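Local coordinates for protein putative secreted glycosylhydrolase (Parabacteroides distasonis ATCC 8503, PDB 3IMM) that is probably a secreted hydrolase of the 3-keto-disaccharide hydrolase family, acting on sugars, and binds a sodium ion in the crystal, at residues K43-N48 / K177-L182; D52-T57 / F193-I198; V66-D71 / N78-Q83; E121-R126 / I137-K142. All blocks are in the same frame, centred on the assembly; numbering follows the deposited sequence.

Interaction 1 (K43-N48 / K177-L182); sequences KDEYEN and KGFIGL
Tyr-46 N donates to Gly-178 O over 3.0 Å, a nearly straight bond (169° at the hydrogen). Gly-178 N donates in turn to Tyr-46 O at 3.2 Å, and the two bonds make a single antiparallel beta bridge that ties the loop after strand 40-42 to the residues leading into strand 179-182 in the concanavalin-like beta sandwich. Glycine suits the site because its backbone is almost fully extended, a shape other residues take less easily; Glu-45 OE1 lies 3.4 Å from Gly-178 CA. Glu-45 carries its CG anti to the carbonyl carbon (chi1 -60°), and this methylene rests over the centre of the Phe-179 ring as a CH-pi contact, 3.8 Å from CG to the centroid. The carboxylate is turned 31° from the ring. At the edge of the ring, CE1 meets Lys-43 O at 3.6 Å. An alanine in place of Phe-179 would leave the Glu-45 methylene without its aromatic floor and is likely to let the acidic side chain swing more freely. Lys-177, extended, runs its aliphatic chain between the two glutamates, crossing Glu-45 at about a right angle; Lys-177 NZ stays 5.0 Å from Glu-45 OE1, which makes no salt bridge but may still give a weak attraction. On the buried side, Ile-180 CD1 reaches Tyr-46 CD2 at 3.9 Å, while the phenol OH bonds to Lys-8 NZ.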
loop_
_atom_site.group_PDB
_atom_site.type_symbol
_atom_site.label_atom_id
_atom_site.label_comp_id
_atom_site.label_asym_id
_atom_site.label_seq_id
_atom_site.Cartn_x
_atom_site.Cartn_y
_atom_site.Cartn_z
ATOM N N LYS A 43 -15.097 2.557 -4.169
ATOM C CA LYS A 43 -16.039 2.557 -5.269
ATOM C C LYS A 43 -15.723 3.703 -6.243
ATOM O O LYS A 43 -16.138 3.673 -7.413
ATOM C CB LYS A 43 -17.475 2.720 -4.749
ATOM C CG LYS A 43 -18.069 1.500 -4.075
ATOM C CD LYS A 43 -19.551 1.803 -3.736
ATOM C CE LYS A 43 -20.261 0.582 -3.228
ATOM N NZ LYS A 43 -21.526 1.000 -2.669
ATOM N N ASP A 44 -14.977 4.692 -5.748
ATOM C CA ASP A 44 -14.626 5.908 -6.489
ATOM C C ASP A 44 -13.109 6.031 -6.730
ATOM O O ASP A 44 -12.312 5.427 -6.030
ATOM C CB ASP A 44 -15.088 7.146 -5.701
ATOM C CG ASP A 44 -16.573 7.160 -5.439
ATOM O OD1 ASP A 44 -17.348 6.703 -6.308
ATOM O OD2 ASP A 44 -16.959 7.650 -4.353
ATOM N N GLU A 45 -12.733 6.831 -7.723
ATOM C CA GLU A 45 -11.329 7.083 -8.046
ATOM C C GLU A 45 -10.854 8.348 -7.364
ATOM O O GLU A 45 -11.636 9.268 -7.107
ATOM C CB GLU A 45 -11.119 7.190 -9.552
ATOM C CG GLU A 45 -11.523 5.913 -10.306
ATOM C CD GLU A 45 -11.191 5.955 -11.775
ATOM O OE1 GLU A 45 -10.036 6.209 -12.118
ATOM O OE2 GLU A 45 -12.086 5.723 -12.597
ATOM N N TYR A 46 -9.573 8.346 -7.026
ATOM C CA TYR A 46 -8.925 9.433 -6.323
ATOM C C TYR A 46 -7.605 9.822 -6.991
ATOM O O TYR A 46 -6.865 8.973 -7.480
ATOM C CB TYR A 46 -8.612 9.002 -4.909
ATOM C CG TYR A 46 -9.821 8.851 -4.069
ATOM C CD1 TYR A 46 -10.341 9.943 -3.380
ATOM C CD2 TYR A 46 -10.477 7.627 -3.966
ATOM C CE1 TYR A 46 -11.456 9.832 -2.609
ATOM C CE2 TYR A 46 -11.602 7.502 -3.167
ATOM C CZ TYR A 46 -12.092 8.605 -2.492
ATOM O OH TYR A 46 -13.246 8.493 -1.711
ATOM N N GLU A 47 -7.332 11.113 -6.976
ATOM C CA GLU A 47 -6.028 11.668 -7.300
ATOM C C GLU A 47 -5.796 12.859 -6.386
ATOM O O GLU A 47 -6.771 13.435 -5.831
ATOM C CB GLU A 47 -5.962 12.119 -8.757
ATOM C CG GLU A 47 -7.017 13.127 -9.145
ATOM C CD GLU A 47 -6.927 13.515 -10.602
ATOM O OE1 GLU A 47 -5.945 13.107 -11.281
ATOM O OE2 GLU A 47 -7.839 14.239 -11.069
ATOM N N ASN A 48 -4.534 13.234 -6.216
ATOM C CA ASN A 48 -4.202 14.474 -5.465
ATOM C C ASN A 48 -4.796 14.444 -4.066
ATOM O O ASN A 48 -5.610 15.283 -3.672
ATOM C CB ASN A 48 -4.661 15.716 -6.248
ATOM C CG ASN A 48 -3.922 15.849 -7.550
ATOM O OD1 ASN A 48 -2.697 15.638 -7.594
ATOM N ND2 ASN A 48 -4.644 16.175 -8.621
ATOM N N LYS A 177 -4.300 8.565 -11.206
ATOM C CA LYS A 177 -5.668 8.578 -10.725
ATOM C C LYS A 177 -6.194 7.142 -10.816
ATOM O O LYS A 177 -5.977 6.460 -11.824
ATOM C CB LYS A 177 -6.537 9.505 -11.603
ATOM C CG LYS A 177 -8.049 9.359 -11.316
ATOM C CD LYS A 177 -8.929 10.442 -11.954
ATOM C CE LYS A 177 -10.391 10.108 -11.709
ATOM N NZ LYS A 177 -11.360 11.010 -12.423
ATOM N N GLY A 178 -6.918 6.706 -9.795
ATOM C CA GLY A 178 -7.633 5.430 -9.849
ATOM C C GLY A 178 -8.145 5.009 -8.489
ATOM O O GLY A 178 -8.166 5.793 -7.534
ATOM N N PHE A 179 -8.525 3.746 -8.393
ATOM C CA PHE A 179 -9.112 3.230 -7.170
ATOM C C PHE A 179 -7.997 3.005 -6.140
ATOM O O PHE A 179 -6.835 2.854 -6.516
ATOM C CB PHE A 179 -9.880 1.940 -7.437
ATOM C CG PHE A 179 -10.943 2.087 -8.477
ATOM C CD1 PHE A 179 -12.190 2.548 -8.138
ATOM C CD2 PHE A 179 -10.690 1.785 -9.803
ATOM C CE1 PHE A 179 -13.159 2.683 -9.089
ATOM C CE2 PHE A 179 -11.681 1.911 -10.773
ATOM C CZ PHE A 179 -12.905 2.367 -10.406
ATOM N N ILE A 180 -8.403 3.019 -4.864
ATOM C CA ILE A 180 -7.569 2.680 -3.750
ATOM C C ILE A 180 -8.040 1.336 -3.182
ATOM O O ILE A 180 -9.243 1.059 -3.095
ATOM C CB ILE A 180 -7.563 3.820 -2.674
ATOM C CG1 ILE A 180 -7.022 5.113 -3.279
ATOM C CG2 ILE A 180 -6.726 3.430 -1.495
ATOM C CD1 ILE A 180 -7.117 6.372 -2.388
ATOM N N GLY A 181 -7.096 0.467 -2.866
ATOM C CA GLY A 181 -7.429 -0.792 -2.235
ATOM C C GLY A 181 -6.421 -1.293 -1.217
ATOM O O GLY A 181 -5.315 -0.796 -1.112
ATOM N N LEU A 182 -6.867 -2.275 -0.444
ATOM C CA LEU A 182 -6.027 -3.046 0.458
ATOM C C LEU A 182 -6.077 -4.493 0.013
ATOM O O LEU A 182 -7.087 -4.977 -0.507
ATOM C CB LEU A 182 -6.520 -2.935 1.896
ATOM C CG LEU A 182 -6.605 -1.539 2.493
ATOM C CD1 LEU A 182 -7.331 -1.571 3.844
ATOM C CD2 LEU A 182 -5.167 -0.940 2.602
#

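Interaction 2 (D52-T57 / F193-I198); sequences DLDFKT and FRNIKI
Asp-54 and Arg-194 form both a backbone pair and a salt bridge. Among the polar side chains, Asp-54 OD2 is gripped twice: Arg-194 NE gives its hydrogen to the anti lone pair at 2.9 Å, and Asn-195 ND2 comes from above the carboxylate plane at 2.7 Å, in a straight line (179°). The guanidinium and amide planes each stand nearly upright to the carboxylate, which two differently placed donors should hold against rotation. A water links the other oxygen, OD1, to Asn-195 O. In the backbone, Asp-52 pairs with Lys-197 and Asp-54 with Arg-194 through two hydrogen bonds each; one extra residue between them makes a beta bulge, where Asn-195 accepts a left-handed conformation (phi 49°). The apolar contacts lie on the other face, where Leu-53 CD1 meets Phe-193 CD1 at 3.9 Å. Strand 49-57 runs between strands 191-200 and 122-130; Phe-193 and Ile-196 pack on Leu-182 of the facing sheet, while Asp-52 salt-bridges Arg-126 of strand 122-130.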
loop_
_atom_site.group_PDB
_atom_site.type_symbol
_atom_site.label_atom_id
_atom_site.label_comp_id
_atom_site.label_asym_id
_atom_site.label_seq_id
_atom_site.Cartn_x
_atom_site.Cartn_y
_atom_site.Cartn_z
ATOM N N ASP A 52 -4.376 8.332 5.076
ATOM C CA ASP A 52 -3.892 7.942 6.403
ATOM C C ASP A 52 -4.504 6.610 6.782
ATOM O O ASP A 52 -5.702 6.340 6.501
ATOM C CB ASP A 52 -4.365 8.942 7.454
ATOM C CG ASP A 52 -3.331 9.929 7.832
ATOM O OD1 ASP A 52 -2.540 10.319 6.985
ATOM O OD2 ASP A 52 -3.329 10.313 8.990
ATOM N N LEU A 53 -3.703 5.793 7.456
ATOM C CA LEU A 53 -4.194 4.540 7.991
ATOM C C LEU A 53 -3.294 4.058 9.111
ATOM O O LEU A 53 -2.098 4.329 9.118
ATOM C CB LEU A 53 -4.248 3.482 6.901
ATOM C CG LEU A 53 -2.944 3.043 6.206
ATOM C CD1 LEU A 53 -3.019 1.589 5.803
ATOM C CD2 LEU A 53 -2.598 3.916 4.988
ATOM N N ASP A 54 -3.888 3.348 10.056
ATOM C CA ASP A 54 -3.156 2.650 11.087
ATOM C C ASP A 54 -3.098 1.242 10.586
ATOM O O ASP A 54 -4.034 0.802 9.900
ATOM C CB ASP A 54 -3.898 2.679 12.433
ATOM C CG ASP A 54 -4.157 4.106 12.961
ATOM O OD1 ASP A 54 -3.533 5.062 12.466
ATOM O OD2 ASP A 54 -5.008 4.274 13.880
ATOM N N PHE A 55 -2.007 0.532 10.898
ATOM C CA PHE A 55 -1.959 -0.895 10.705
ATOM C C PHE A 55 -1.144 -1.575 11.799
ATOM O O PHE A 55 -0.251 -0.951 12.412
ATOM C CB PHE A 55 -1.418 -1.231 9.323
ATOM C CG PHE A 55 0.013 -0.898 9.131
ATOM C CD1 PHE A 55 1.011 -1.852 9.414
ATOM C CD2 PHE A 55 0.393 0.344 8.632
ATOM C CE1 PHE A 55 2.351 -1.555 9.208
ATOM C CE2 PHE A 55 1.744 0.657 8.448
ATOM C CZ PHE A 55 2.718 -0.281 8.740
ATOM N N LYS A 56 -1.476 -2.846 12.055
ATOM C CA LYS A 56 -0.738 -3.710 13.004
ATOM C C LYS A 56 -0.303 -4.973 12.275
ATOM O O LYS A 56 -1.075 -5.594 11.562
ATOM C CB LYS A 56 -1.653 -4.070 14.180
ATOM C CG LYS A 56 -1.102 -5.018 15.254
ATOM C CD LYS A 56 -2.095 -5.144 16.456
ATOM C CE LYS A 56 -3.303 -5.970 16.090
ATOM N NZ LYS A 56 -4.167 -6.269 17.238
ATOM N N THR A 57 0.937 -5.366 12.468
ATOM C CA THR A 57 1.438 -6.565 11.828
ATOM C C THR A 57 1.396 -7.770 12.737
ATOM O O THR A 57 1.240 -7.664 13.956
ATOM C CB THR A 57 2.897 -6.376 11.339
ATOM O OG1 THR A 57 3.758 -6.293 12.472
ATOM C CG2 THR A 57 3.020 -5.114 10.486
ATOM N N PHE A 193 -6.183 -3.292 9.956
ATOM C CA PHE A 193 -6.227 -1.881 9.648
ATOM C C PHE A 193 -7.263 -1.106 10.464
ATOM O O PHE A 193 -8.309 -1.653 10.901
ATOM C CB PHE A 193 -6.544 -1.645 8.183
ATOM C CG PHE A 193 -5.694 -2.428 7.218
ATOM C CD1 PHE A 193 -4.521 -1.917 6.724
ATOM C CD2 PHE A 193 -6.141 -3.685 6.770
ATOM C CE1 PHE A 193 -3.793 -2.627 5.815
ATOM C CE2 PHE A 193 -5.415 -4.406 5.860
ATOM C CZ PHE A 193 -4.227 -3.880 5.383
ATOM N N ARG A 194 -6.996 0.181 10.651
ATOM C CA ARG A 194 -7.974 1.059 11.270
ATOM C C ARG A 194 -7.729 2.513 10.982
ATOM O O ARG A 194 -6.678 2.897 10.469
ATOM C CB ARG A 194 -8.100 0.855 12.773
ATOM C CG ARG A 194 -6.966 1.321 13.489
ATOM C CD ARG A 194 -7.162 1.341 15.013
ATOM N NE ARG A 194 -5.931 1.976 15.440
ATOM C CZ ARG A 194 -5.270 1.788 16.562
ATOM N NH1 ARG A 194 -5.730 1.001 17.495
ATOM N NH2 ARG A 194 -4.118 2.448 16.736
ATOM N N ASN A 195 -8.738 3.321 11.271
ATOM C CA ASN A 195 -8.676 4.744 10.994
ATOM C C ASN A 195 -8.199 5.032 9.558
ATOM O O ASN A 195 -7.370 5.880 9.356
ATOM C CB ASN A 195 -7.750 5.442 12.014
ATOM C CG ASN A 195 -8.333 5.456 13.393
ATOM O OD1 ASN A 195 -9.490 5.826 13.559
ATOM N ND2 ASN A 195 -7.536 5.093 14.390
ATOM N N ILE A 196 -8.770 4.343 8.575
ATOM C CA ILE A 196 -8.427 4.554 7.172
ATOM C C ILE A 196 -9.255 5.724 6.662
ATOM O O ILE A 196 -10.501 5.656 6.578
ATOM C CB ILE A 196 -8.665 3.335 6.332
ATOM C CG1 ILE A 196 -8.124 2.087 7.014
ATOM C CG2 ILE A 196 -8.028 3.481 4.955
ATOM C CD1 ILE A 196 -8.777 0.834 6.518
ATOM N N LYS A 197 -8.553 6.802 6.333
ATOM C CA LYS A 197 -9.163 8.064 5.951
ATOM C C LYS A 197 -8.380 8.792 4.874
ATOM O O LYS A 197 -7.212 8.531 4.623
ATOM C CB LYS A 197 -9.353 8.971 7.179
ATOM C CG LYS A 197 -8.054 9.270 7.978
ATOM C CD LYS A 197 -8.395 9.980 9.253
ATOM C CE LYS A 197 -7.223 10.805 9.832
ATOM N NZ LYS A 197 -7.673 11.450 11.123
ATOM N N ILE A 198 -9.055 9.698 4.214
ATOM C CA ILE A 198 -8.508 10.352 3.052
ATOM C C ILE A 198 -8.961 11.825 3.039
ATOM O O ILE A 198 -10.031 12.163 3.532
ATOM C CB ILE A 198 -8.924 9.607 1.762
ATOM C CG1 ILE A 198 -8.179 10.159 0.551
ATOM C CG2 ILE A 198 -10.475 9.655 1.531
ATOM C CD1 ILE A 198 -8.307 9.271 -0.676
HETATM O O HOH W 1 -5.163 6.852 10.463
#

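Interaction 3 (V66-D71 / N78-Q83); sequences VVYCTD and NSVEIQ. With NA (sodium ion), chain D.
Val-67 and Val-80 face each other as a hydrogen-bonded antiparallel pair in the beta hairpin of strands 62-69 and 80-85, at one margin of the five-stranded sheet of the sandwich. Val-67 N donates to Val-80 O at 2.8 Å, and Val-80 N answers to Val-67 O. From CB, Val-67 branches two ways. Its CG2, held between the backbone N and the carbonyl carbon, touches Val-80 CB at 3.9 Å, lies near Ile-82 CD1, and sits over one face of the Tyr-68 ring, toward the rim. CG1, anti to the carbonyl carbon, approaches the same Ile-82 methyl at 4.2 Å. Branched residues suit this side, which turns toward Cys-129 and Met-125 of the opposite sheet. Tyr-68 lies alongside Val-80 and sends its OH to Gly-131 O. At Tyr-68 the chain turns a corner with positive phi, after which Thr-70 N still bonds to Asn-78 O at 3.2 Å. On the other side Val-66 CG1 presses on Ser-79 CB at 3.4 Å, closer than ordinary carbon contact, while the serine hydroxyl bonds to Trp-75 O. Farther along that face Glu-81 extends straight, and Gln-83 bends at chi2 (75°), bringing one oxygen from each residue to the same sodium ion, whose site Asn-62 OD1 and Ser-63 O complete. Glu-81 OE2 binds the metal at 2.7 Å and Gln-83 OE1 at 2.4 Å.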
loop_
_atom_site.group_PDB
_atom_site.type_symbol
_atom_site.label_atom_id
_atom_site.label_comp_id
_atom_site.label_asym_id
_atom_site.label_seq_id
_atom_site.Cartn_x
_atom_site.Cartn_y
_atom_site.Cartn_z
ATOM N N VAL A 66 -2.784 -0.172 -2.239
ATOM C CA VAL A 66 -2.752 0.017 -3.685
ATOM C C VAL A 66 -3.387 1.349 -4.017
ATOM O O VAL A 66 -4.443 1.656 -3.517
ATOM C CB VAL A 66 -3.443 -1.151 -4.412
ATOM C CG1 VAL A 66 -3.407 -0.970 -5.912
ATOM C CG2 VAL A 66 -2.737 -2.469 -4.026
ATOM N N VAL A 67 -2.715 2.156 -4.821
ATOM C CA VAL A 67 -3.248 3.459 -5.258
ATOM C C VAL A 67 -3.184 3.502 -6.778
ATOM O O VAL A 67 -2.523 2.654 -7.433
ATOM C CB VAL A 67 -2.495 4.675 -4.618
ATOM C CG1 VAL A 67 -2.616 4.632 -3.074
ATOM C CG2 VAL A 67 -0.985 4.746 -5.063
ATOM N N TYR A 68 -3.917 4.448 -7.351
ATOM C CA TYR A 68 -3.852 4.698 -8.777
ATOM C C TYR A 68 -4.215 3.453 -9.581
ATOM O O TYR A 68 -3.616 3.182 -10.643
ATOM C CB TYR A 68 -2.417 5.158 -9.158
ATOM C CG TYR A 68 -1.934 6.466 -8.593
ATOM C CD1 TYR A 68 -2.800 7.350 -7.975
ATOM C CD2 TYR A 68 -0.590 6.872 -8.774
ATOM C CE1 TYR A 68 -2.359 8.551 -7.492
ATOM C CE2 TYR A 68 -0.146 8.104 -8.316
ATOM C CZ TYR A 68 -1.037 8.937 -7.686
ATOM O OH TYR A 68 -0.647 10.165 -7.228
ATOM N N CYS A 69 -5.175 2.684 -9.084
ATOM C CA CYS A 69 -5.576 1.460 -9.758
ATOM C C CYS A 69 -6.603 1.752 -10.830
ATOM O O CYS A 69 -7.660 2.259 -10.544
ATOM C CB CYS A 69 -6.106 0.408 -8.780
ATOM S SG CYS A 69 -6.595 -1.058 -9.619
ATOM N N THR A 70 -6.273 1.418 -12.076
ATOM C CA THR A 70 -7.129 1.738 -13.210
ATOM C C THR A 70 -7.918 0.499 -13.656
ATOM O O THR A 70 -8.754 0.597 -14.548
ATOM C CB THR A 70 -6.303 2.315 -14.392
ATOM O OG1 THR A 70 -5.300 1.374 -14.786
ATOM C CG2 THR A 70 -5.625 3.653 -14.005
ATOM N N ASP A 71 -7.710 -0.629 -12.973
ATOM C CA ASP A 71 -8.450 -1.844 -13.241
ATOM C C ASP A 71 -8.423 -2.698 -12.001
ATOM O O ASP A 71 -7.390 -3.274 -11.682
ATOM C CB ASP A 71 -7.762 -2.585 -14.390
ATOM C CG ASP A 71 -8.529 -3.820 -14.862
ATOM O OD1 ASP A 71 -9.238 -4.473 -14.053
ATOM O OD2 ASP A 71 -8.385 -4.139 -16.052
ATOM N N ASN A 78 -1.542 -2.646 -13.108
ATOM C CA ASN A 78 -2.159 -1.353 -13.413
ATOM C C ASN A 78 -2.357 -0.560 -12.151
ATOM O O ASN A 78 -3.431 -0.050 -11.900
ATOM C CB ASN A 78 -3.489 -1.551 -14.150
ATOM C CG ASN A 78 -3.317 -2.267 -15.467
ATOM O OD1 ASN A 78 -2.648 -1.773 -16.346
ATOM N ND2 ASN A 78 -3.896 -3.438 -15.593
ATOM N N SER A 79 -1.300 -0.456 -11.348
ATOM C CA SER A 79 -1.407 0.214 -10.053
ATOM C C SER A 79 -0.035 0.459 -9.434
ATOM O O SER A 79 0.983 -0.044 -9.911
ATOM C CB SER A 79 -2.271 -0.598 -9.059
ATOM O OG SER A 79 -1.649 -1.836 -8.715
ATOM N N VAL A 80 -0.037 1.231 -8.348
ATOM C CA VAL A 80 1.162 1.399 -7.528
ATOM C C VAL A 80 0.884 0.815 -6.141
ATOM O O VAL A 80 -0.218 1.021 -5.571
ATOM C CB VAL A 80 1.519 2.898 -7.432
ATOM C CG1 VAL A 80 2.666 3.117 -6.457
ATOM C CG2 VAL A 80 1.769 3.432 -8.837
ATOM N N GLU A 81 1.852 0.065 -5.608
ATOM C CA GLU A 81 1.715 -0.565 -4.299
ATOM C C GLU A 81 2.770 -0.057 -3.313
ATOM O O GLU A 81 3.996 -0.114 -3.552
ATOM C CB GLU A 81 1.822 -2.083 -4.380
ATOM C CG GLU A 81 1.804 -2.744 -3.032
ATOM C CD GLU A 81 1.955 -4.246 -3.139
ATOM O OE1 GLU A 81 2.362 -4.732 -4.218
ATOM O OE2 GLU A 81 1.688 -4.926 -2.127
ATOM N N ILE A 82 2.244 0.459 -2.207
ATOM C CA ILE A 82 3.025 0.834 -1.060
ATOM C C ILE A 82 3.097 -0.397 -0.169
ATOM O O ILE A 82 2.094 -0.863 0.348
ATOM C CB ILE A 82 2.437 2.011 -0.272
ATOM C CG1 ILE A 82 2.359 3.291 -1.133
ATOM C CG2 ILE A 82 3.388 2.292 0.945
ATOM C CD1 ILE A 82 1.284 3.339 -2.216
ATOM N N GLN A 83 4.305 -0.935 -0.050
ATOM C CA GLN A 83 4.542 -2.139 0.731
ATOM C C GLN A 83 4.261 -1.951 2.222
ATOM O O GLN A 83 4.688 -0.966 2.834
ATOM C CB GLN A 83 6.010 -2.524 0.579
ATOM C CG GLN A 83 6.440 -3.793 1.274
ATOM C CD GLN A 83 5.980 -5.044 0.594
ATOM O OE1 GLN A 83 5.084 -5.015 -0.243
ATOM N NE2 GLN A 83 6.608 -6.160 0.936
HETATM NA NA NA D . 3.176 -6.467 -0.479
#

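Interaction 4 (E121-R126 / I137-K142); sequences EWNHMR and ILNGKK
With CG anti to the carbonyl carbon in both residues (chi1 -58° in Asn-123, -63° in Asn-139), the two amides meet nearly coplanar. Asn-139 ND2 gives a hydrogen to a lone pair of Asn-123 OD1 at 3.0 Å, in plane with both groups; Asn-123 OD1 also accepts from Lys-117 N. Asn-139 OD1 accepts from His-124 N at 2.9 Å, and Asn-139 N reaches His-124 O at 2.8 Å, gripping the neighbouring strand by backbone and side chain together. It opens the Asn-Gly pair of a type I' turn, whose positive phi angles asparagine and glycine accept readily. An aspartate in place of Asn-139 would lack the amide hydrogens and would probably leave Asn-123 OD1 facing a like oxygen. Just before the turn, Arg-126 and Ile-137 pair through two backbone bonds, and Ile-137 CD1 lies 4.1 Å from Arg-126 CG. On the buried side selenomethionine Met-125 CE touches Leu-138 CD1 at 4.0 Å. Directional amide and backbone bonds thus tie the turn between strands 133-138 and 141-147 to strand 122-130.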
loop_
_atom_site.group_PDB
_atom_site.type_symbol
_atom_site.label_atom_id
_atom_site.label_comp_id
_atom_site.label_asym_id
_atom_site.label_seq_id
_atom_site.Cartn_x
_atom_site.Cartn_y
_atom_site.Cartn_z
ATOM N N GLU A 121 2.128 -4.263 17.567
ATOM C CA GLU A 121 2.152 -2.845 17.934
ATOM C C GLU A 121 1.512 -2.062 16.830
ATOM O O GLU A 121 1.752 -2.376 15.680
ATOM C CB GLU A 121 3.583 -2.345 18.073
ATOM C CG GLU A 121 4.404 -2.964 19.188
ATOM C CD GLU A 121 3.714 -2.884 20.529
ATOM O OE1 GLU A 121 3.164 -1.804 20.846
ATOM O OE2 GLU A 121 3.720 -3.899 21.267
ATOM N N TRP A 122 0.739 -1.030 17.157
ATOM C CA TRP A 122 0.057 -0.261 16.121
ATOM C C TRP A 122 1.000 0.702 15.441
ATOM O O TRP A 122 1.837 1.338 16.079
ATOM C CB TRP A 122 -1.212 0.450 16.634
ATOM C CG TRP A 122 -2.371 -0.490 16.688
ATOM C CD1 TRP A 122 -2.751 -1.228 17.756
ATOM C CD2 TRP A 122 -3.244 -0.870 15.613
ATOM N NE1 TRP A 122 -3.805 -2.021 17.435
ATOM C CE2 TRP A 122 -4.148 -1.813 16.130
ATOM C CE3 TRP A 122 -3.367 -0.491 14.280
ATOM C CZ2 TRP A 122 -5.156 -2.393 15.353
ATOM C CZ3 TRP A 122 -4.343 -1.093 13.491
ATOM C CH2 TRP A 122 -5.234 -2.022 14.031
ATOM N N ASN A 123 0.867 0.759 14.126
ATOM C CA ASN A 123 1.612 1.693 13.283
ATOM C C ASN A 123 0.696 2.722 12.649
ATOM O O ASN A 123 -0.525 2.538 12.564
ATOM C CB ASN A 123 2.318 0.961 12.134
ATOM C CG ASN A 123 3.262 -0.084 12.615
ATOM O OD1 ASN A 123 4.446 0.172 12.826
ATOM N ND2 ASN A 123 2.738 -1.271 12.836
ATOM N N HIS A 124 1.305 3.810 12.186
ATOM C CA HIS A 124 0.573 4.810 11.422
ATOM C C HIS A 124 1.354 5.126 10.149
ATOM O O HIS A 124 2.584 5.185 10.163
ATOM C CB HIS A 124 0.302 6.084 12.247
ATOM C CG HIS A 124 -0.432 7.115 11.477
ATOM N ND1 HIS A 124 0.210 8.149 10.828
ATOM C CD2 HIS A 124 -1.735 7.210 11.142
ATOM C CE1 HIS A 124 -0.685 8.870 10.181
ATOM N NE2 HIS A 124 -1.872 8.331 10.363
HETATM N N MSE A 125 0.625 5.259 9.042
HETATM C CA MSE A 125 1.212 5.567 7.752
HETATM C C MSE A 125 0.342 6.611 7.058
HETATM O O MSE A 125 -0.878 6.516 7.055
HETATM C CB MSE A 125 1.330 4.309 6.887
HETATM C CG MSE A 125 1.733 4.575 5.457
HETATM SE SE MSE A 125 1.842 2.904 4.428
HETATM C CE MSE A 125 3.502 2.392 5.132
ATOM N N ARG A 126 1.008 7.608 6.508
ATOM C CA ARG A 126 0.407 8.618 5.628
ATOM C C ARG A 126 1.044 8.524 4.224
ATOM O O ARG A 126 2.279 8.480 4.080
ATOM C CB ARG A 126 0.607 10.014 6.205
ATOM C CG ARG A 126 0.128 11.127 5.265
ATOM C CD ARG A 126 0.054 12.424 5.974
ATOM N NE ARG A 126 -0.968 12.404 7.027
ATOM C CZ ARG A 126 -1.140 13.367 7.938
ATOM N NH1 ARG A 126 -0.426 14.480 7.914
ATOM N NH2 ARG A 126 -2.055 13.216 8.871
ATOM N N ILE A 137 5.051 8.372 4.732
ATOM C CA ILE A 137 5.461 8.747 6.036
ATOM C C ILE A 137 5.007 7.618 6.938
ATOM O O ILE A 137 3.818 7.346 7.007
ATOM C CB ILE A 137 4.818 10.084 6.440
ATOM C CG1 ILE A 137 5.145 11.168 5.391
ATOM C CG2 ILE A 137 5.310 10.485 7.855
ATOM C CD1 ILE A 137 4.074 12.111 5.122
ATOM N N LEU A 138 5.942 6.973 7.628
ATOM C CA LEU A 138 5.640 5.792 8.470
ATOM C C LEU A 138 6.069 6.113 9.914
ATOM O O LEU A 138 7.199 6.485 10.137
ATOM C CB LEU A 138 6.384 4.575 7.921
ATOM C CG LEU A 138 6.294 3.252 8.682
ATOM C CD1 LEU A 138 4.830 2.840 8.836
ATOM C CD2 LEU A 138 7.097 2.164 7.986
ATOM N N ASN A 139 5.142 6.034 10.870
ATOM C CA ASN A 139 5.434 6.347 12.251
ATOM C C ASN A 139 6.150 7.702 12.424
ATOM O O ASN A 139 7.068 7.852 13.224
ATOM C CB ASN A 139 6.188 5.166 12.899
ATOM C CG ASN A 139 5.344 3.918 12.916
ATOM O OD1 ASN A 139 4.102 4.014 13.035
ATOM N ND2 ASN A 139 5.956 2.762 12.699
ATOM N N GLY A 140 5.703 8.678 11.643
ATOM C CA GLY A 140 6.227 10.011 11.689
ATOM C C GLY A 140 7.544 10.212 10.969
ATOM O O GLY A 140 8.098 11.273 11.045
ATOM N N LYS A 141 8.030 9.212 10.247
ATOM C CA LYS A 141 9.311 9.305 9.504
ATOM C C LYS A 141 9.055 9.295 8.016
ATOM O O LYS A 141 8.375 8.389 7.493
ATOM C CB LYS A 141 10.214 8.134 9.810
ATOM C CG LYS A 141 10.546 7.903 11.272
ATOM C CD LYS A 141 11.614 8.831 11.768
ATOM C CE LYS A 141 11.990 8.583 13.221
ATOM N NZ LYS A 141 12.526 9.803 13.959
ATOM N N LYS A 142 9.613 10.282 7.314
ATOM C CA LYS A 142 9.563 10.288 5.869
ATOM C C LYS A 142 10.487 9.190 5.345
ATOM O O LYS A 142 11.707 9.369 5.300
ATOM C CB LYS A 142 9.966 11.659 5.346
ATOM C CG LYS A 142 9.777 11.835 3.853
ATOM C CD LYS A 142 9.670 13.321 3.482
ATOM C CE LYS A 142 10.964 14.057 3.559
ATOM N NZ LYS A 142 12.109 13.309 2.981
HETATM O O HOH W 2 3.228 8.601 9.902
#

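In the fold
Interactions 1 and 3 belong to the five-stranded sheet and share its centre, since strands 179-182 and 62-69 are neighbours: Phe-179 N probably bonds to Cys-69 O and Gly-181 O to Val-66 N. Interactions 2 and 4 hold the six-stranded sheet, joined by strands 49-57 and 122-130. The sheets meet where Ile-180 packs on Ile-198 and Ile-82 on the selenium of Met-125. Interaction 3 is the most buried, rich in valine and isoleucine, though its outer face bears the sodium ligands. Interaction 1 lies largely at the surface, with a lone bridge and aliphatic stems of charged residues. Interactions 2 and 4, partly buried, rely more on salt-bridge and amide chemistry.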